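Local coordinates for protein aprataxin and PNK-like factor (Homo sapiens, PDB 5W7W) that acts as a histone chaperone in single- and double-strand DNA break repair, its FHA domain, the part described here, mediating interaction with XRCC1 and XRCC4, at residues Arg56-His61 with Lys79-Cys84. Residues are numbered along the deposited sequence; the frame is centred on the assembly and turned at random. Where two conformers were deposited one is given.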
ATOM      1  N   ARG A  56      -3.604  -4.113  -6.555  1.00  8.15           N
ATOM      2  CA  ARG A  56      -3.730  -5.137  -5.519  1.00  8.26           C
ATOM      3  C   ARG A  56      -2.446  -5.206  -4.710  1.00  8.10           C
ATOM      4  O   ARG A  56      -1.368  -4.826  -5.178  1.00  9.12           O
ATOM      5  CB  ARG A  56      -4.113  -6.515  -6.095  1.00  8.45           C
ATOM      6  CG  ARG A  56      -3.275  -6.966  -7.275  1.00  8.67           C
ATOM      7  CD  ARG A  56      -3.615  -8.368  -7.733  1.00  9.50           C
ATOM      8  NE  ARG A  56      -2.786  -8.756  -8.860  1.00 11.78           N
ATOM      9  CZ  ARG A  56      -2.617 -10.004  -9.285  1.00 11.19           C
ATOM     10  NH1 ARG A  56      -3.234 -11.014  -8.709  1.00 11.29           N
ATOM     11  NH2 ARG A  56      -1.806 -10.215 -10.317  1.00 15.65           N
ATOM     12  N   ILE A  57      -2.583  -5.680  -3.470  1.00  8.40           N
ATOM     13  CA  ILE A  57      -1.474  -5.820  -2.530  1.00  8.55           C
ATOM     14  C   ILE A  57      -1.370  -7.274  -2.098  1.00  8.34           C
ATOM     15  O   ILE A  57      -2.380  -7.934  -1.839  1.00  9.03           O
ATOM     16  CB  ILE A  57      -1.653  -4.898  -1.298  1.00  9.25           C
ATOM     17  CG1 ILE A  57      -0.430  -4.985  -0.384  1.00  9.00           C
ATOM     18  CG2 ILE A  57      -2.920  -5.224  -0.496  1.00  9.75           C
ATOM     19  CD1 ILE A  57      -0.375  -3.913   0.664  1.00 10.94           C
ATOM     20  N   LYS A  58      -0.135  -7.764  -2.012  1.00  8.11           N
ATOM     21  CA  LYS A  58       0.159  -9.091  -1.468  1.00  8.55           C
ATOM     22  C   LYS A  58       1.119  -8.930  -0.299  1.00  9.48           C
ATOM     23  O   LYS A  58       2.275  -8.511  -0.510  1.00  9.56           O
ATOM     24  CB  LYS A  58       0.780  -9.997  -2.531  1.00  8.87           C
ATOM     25  CG  LYS A  58       1.053 -11.417  -2.029  1.00  9.28           C
ATOM     26  CD  LYS A  58       1.459 -12.382  -3.139  1.00 11.39           C
ATOM     27  CE  LYS A  58       2.665 -11.905  -3.872  1.00 11.27           C
ATOM     28  NZ  LYS A  58       3.185 -12.969  -4.809  1.00 14.90           N
ATOM     29  N   PRO A  59       0.697  -9.210   0.934  1.00  8.69           N
ATOM     30  CA  PRO A  59       1.634  -9.172   2.070  1.00  9.17           C
ATOM     31  C   PRO A  59       2.619 -10.327   1.966  1.00  7.95           C
ATOM     32  O   PRO A  59       2.208 -11.479   1.801  1.00  9.17           O
ATOM     33  CB  PRO A  59       0.709  -9.343   3.284  1.00  9.68           C
ATOM     34  CG  PRO A  59      -0.669  -9.054   2.773  1.00 10.78           C
ATOM     35  CD  PRO A  59      -0.660  -9.535   1.376  1.00  9.07           C
ATOM     36  N   ILE A  60       3.921 -10.029   2.058  1.00  8.91           N
ATOM     37  CA  ILE A  60       4.945 -11.052   1.838  1.00  8.82           C
ATOM     38  C   ILE A  60       5.928 -11.194   3.003  1.00 10.20           C
ATOM     39  O   ILE A  60       6.962 -11.842   2.855  1.00 10.26           O
ATOM     40  CB  ILE A  60       5.695 -10.870   0.504  1.00 10.31           C
ATOM     41  CG1 ILE A  60       6.373  -9.499   0.418  1.00 10.29           C
ATOM     42  CG2 ILE A  60       4.754 -11.125  -0.660  1.00 10.95           C
ATOM     43  CD1 ILE A  60       7.492  -9.460  -0.587  1.00 12.24           C
ATOM     44  N   HIS A  61       5.596 -10.668   4.175  1.00  9.06           N
ATOM     45  CA  HIS A  61       6.483 -10.769   5.329  1.00  9.53           C
ATOM     46  C   HIS A  61       5.716 -11.318   6.519  1.00 10.18           C
ATOM     47  O   HIS A  61       4.488 -11.357   6.544  1.00 10.07           O
ATOM     48  CB  HIS A  61       7.143  -9.418   5.648  1.00 10.60           C
ATOM     49  CG  HIS A  61       8.253  -9.523   6.629  1.00 10.64           C
ATOM     50  ND1 HIS A  61       8.099  -9.202   7.957  1.00 12.13           N
ATOM     51  CD2 HIS A  61       9.527  -9.943   6.474  1.00 14.23           C
ATOM     52  CE1 HIS A  61       9.250  -9.401   8.580  1.00 13.54           C
ATOM     53  NE2 HIS A  61      10.126  -9.861   7.705  1.00 14.84           N
ATOM     54  N   LYS A  79      -4.871 -11.575   5.286  1.00 10.21           N
ATOM     55  CA  LYS A  79      -4.356 -12.937   5.231  1.00 12.10           C
ATOM     56  C   LYS A  79      -3.011 -12.935   4.481  1.00 10.95           C
ATOM     57  O   LYS A  79      -2.901 -12.321   3.409  1.00 11.18           O
ATOM     58  CB  LYS A  79      -5.377 -13.841   4.525  1.00 14.61           C
ATOM     59  CG  LYS A  79      -5.133 -15.335   4.728  1.00 17.44           C
ATOM     60  CD  LYS A  79      -6.357 -16.154   4.278  1.00 18.90           C
ATOM     61  CE  LYS A  79      -6.167 -17.637   4.555  1.00 28.37           C
ATOM     62  NZ  LYS A  79      -7.346 -18.414   4.087  1.00 30.14           N
ATOM     63  N   PRO A  80      -1.973 -13.581   5.007  0.60 10.20           N
ATOM     64  CA  PRO A  80      -0.647 -13.454   4.388  0.60  9.48           C
ATOM     65  C   PRO A  80      -0.530 -14.112   3.017  0.60 10.17           C
ATOM     66  O   PRO A  80      -1.114 -15.163   2.738  0.60  9.30           O
ATOM     67  CB  PRO A  80       0.287 -14.126   5.406  0.60 11.50           C
ATOM     68  CG  PRO A  80      -0.428 -14.001   6.693  0.60 11.82           C
ATOM     69  CD  PRO A  80      -1.878 -14.174   6.355  0.60  9.85           C
ATOM     70  N   ASN A  81       0.268 -13.484   2.161  1.00  8.85           N
ATOM     71  CA  ASN A  81       0.731 -14.062   0.904  1.00  9.04           C
ATOM     72  C   ASN A  81      -0.372 -14.308  -0.103  1.00  9.19           C
ATOM     73  O   ASN A  81      -0.205 -15.139  -1.014  1.00 10.15           O
ATOM     74  CB  ASN A  81       1.544 -15.346   1.119  1.00  9.39           C
ATOM     75  CG  ASN A  81       2.521 -15.580   0.000  1.00  9.42           C
ATOM     76  OD1 ASN A  81       3.183 -14.646  -0.444  1.00 10.28           O
ATOM     77  ND2 ASN A  81       2.593 -16.821  -0.498  1.00 10.34           N
ATOM     78  N   LEU A  82      -1.483 -13.608   0.047  1.00  8.85           N
ATOM     79  CA  LEU A  82      -2.591 -13.596  -0.896  1.00  9.22           C
ATOM     80  C   LEU A  82      -2.845 -12.158  -1.321  1.00  9.25           C
ATOM     81  O   LEU A  82      -2.606 -11.219  -0.551  1.00  9.47           O
ATOM     82  CB  LEU A  82      -3.864 -14.153  -0.257  1.00  9.17           C
ATOM     83  CG  LEU A  82      -3.755 -15.588   0.257  1.00 13.59           C
ATOM     84  CD1 LEU A  82      -5.002 -15.950   1.070  1.00 17.46           C
ATOM     85  CD2 LEU A  82      -3.571 -16.560  -0.858  1.00 14.11           C
ATOM     86  N   TRP A  83      -3.323 -11.984  -2.548  1.00  8.52           N
ATOM     87  CA  TRP A  83      -3.650 -10.660  -3.058  1.00  8.99           C
ATOM     88  C   TRP A  83      -4.997 -10.167  -2.538  1.00  9.21           C
ATOM     89  O   TRP A  83      -5.968 -10.927  -2.414  1.00  9.61           O
ATOM     90  CB  TRP A  83      -3.716 -10.684  -4.578  1.00  7.91           C
ATOM     91  CG  TRP A  83      -2.451 -11.000  -5.265  1.00  8.73           C
ATOM     92  CD1 TRP A  83      -2.090 -12.217  -5.790  1.00 10.14           C
ATOM     93  CD2 TRP A  83      -1.372 -10.110  -5.546  1.00  8.43           C
ATOM     94  NE1 TRP A  83      -0.857 -12.131  -6.357  1.00  9.87           N
ATOM     95  CE2 TRP A  83      -0.388 -10.855  -6.218  1.00  8.85           C
ATOM     96  CE3 TRP A  83      -1.128  -8.759  -5.280  1.00  8.34           C
ATOM     97  CZ2 TRP A  83       0.800 -10.293  -6.646  1.00  9.15           C
ATOM     98  CZ3 TRP A  83       0.056  -8.203  -5.694  1.00  9.16           C
ATOM     99  CH2 TRP A  83       1.011  -8.963  -6.373  1.00  8.93           C
ATOM    100  N   CYS A  84      -5.049  -8.863  -2.305  1.00  8.64           N
ATOM    101  CA  CYS A  84      -6.261  -8.129  -1.975  1.00  8.94           C
ATOM    102  C   CYS A  84      -6.335  -6.894  -2.862  1.00  8.09           C
ATOM    103  O   CYS A  84      -5.385  -6.108  -2.911  1.00  8.18           O
ATOM    104  CB  CYS A  84      -6.205  -7.670  -0.510  1.00 10.00           C
ATOM    105  SG  CYS A  84      -7.646  -6.759   0.085  1.00 12.94           S
TER
HETATM  106  O   HOH W   1       4.309 -14.601  -2.866  1.00 12.99           O
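The carbonyl oxygen of I57 takes one hydrogen bond, from C84 N at 2.9 Å, with W83 CA adding a weaker CA-H...O contact to I57 O at 3.2 Å. With the return bond from I57 N to C84 O (N-H...O angle 165°), this defines I57 and C84 as an antiparallel hydrogen-bonded pair, adding the outermost strand 84-85 alongside strand 54-59 in the smaller sheet of the FHA beta sandwich. Ahead of C84 in the chain, K79 to L82 form a type II beta turn, and N81 N reaches P59 O at 2.8 Å; its angle at the hydrogen is only 131°, so the bond is bent, although it lies in the carbonyl plane. On the sheet face bearing R56 and K58, the W83 indole is sandwiched between the two side chains. The R56 guanidinium lies flat on it, planes 26° apart, with CZ 3.9 Å from the centroid of the five-membered ring of W83, a cation-pi stack; R56 NE is meanwhile held in a salt bridge by E49 of the adjacent strand 46-51. Over the opposite face, K58 CB sits 3.6 Å from the centroid of the W83 six-membered ring, a CH-pi contact. With the W83 indole cut back to an alanine, the R56 guanidinium loses its stacking surface and would probably be less restrained beyond its E49 salt bridge, with a gap opened between the R56 and K58 chains. Farther out, K58 CG stands anti to the backbone N and the chain bends at chi3, carrying the ammonium past the indole to a water that accepts from K58 NZ and donates to N81 OD1 at 2.7 Å.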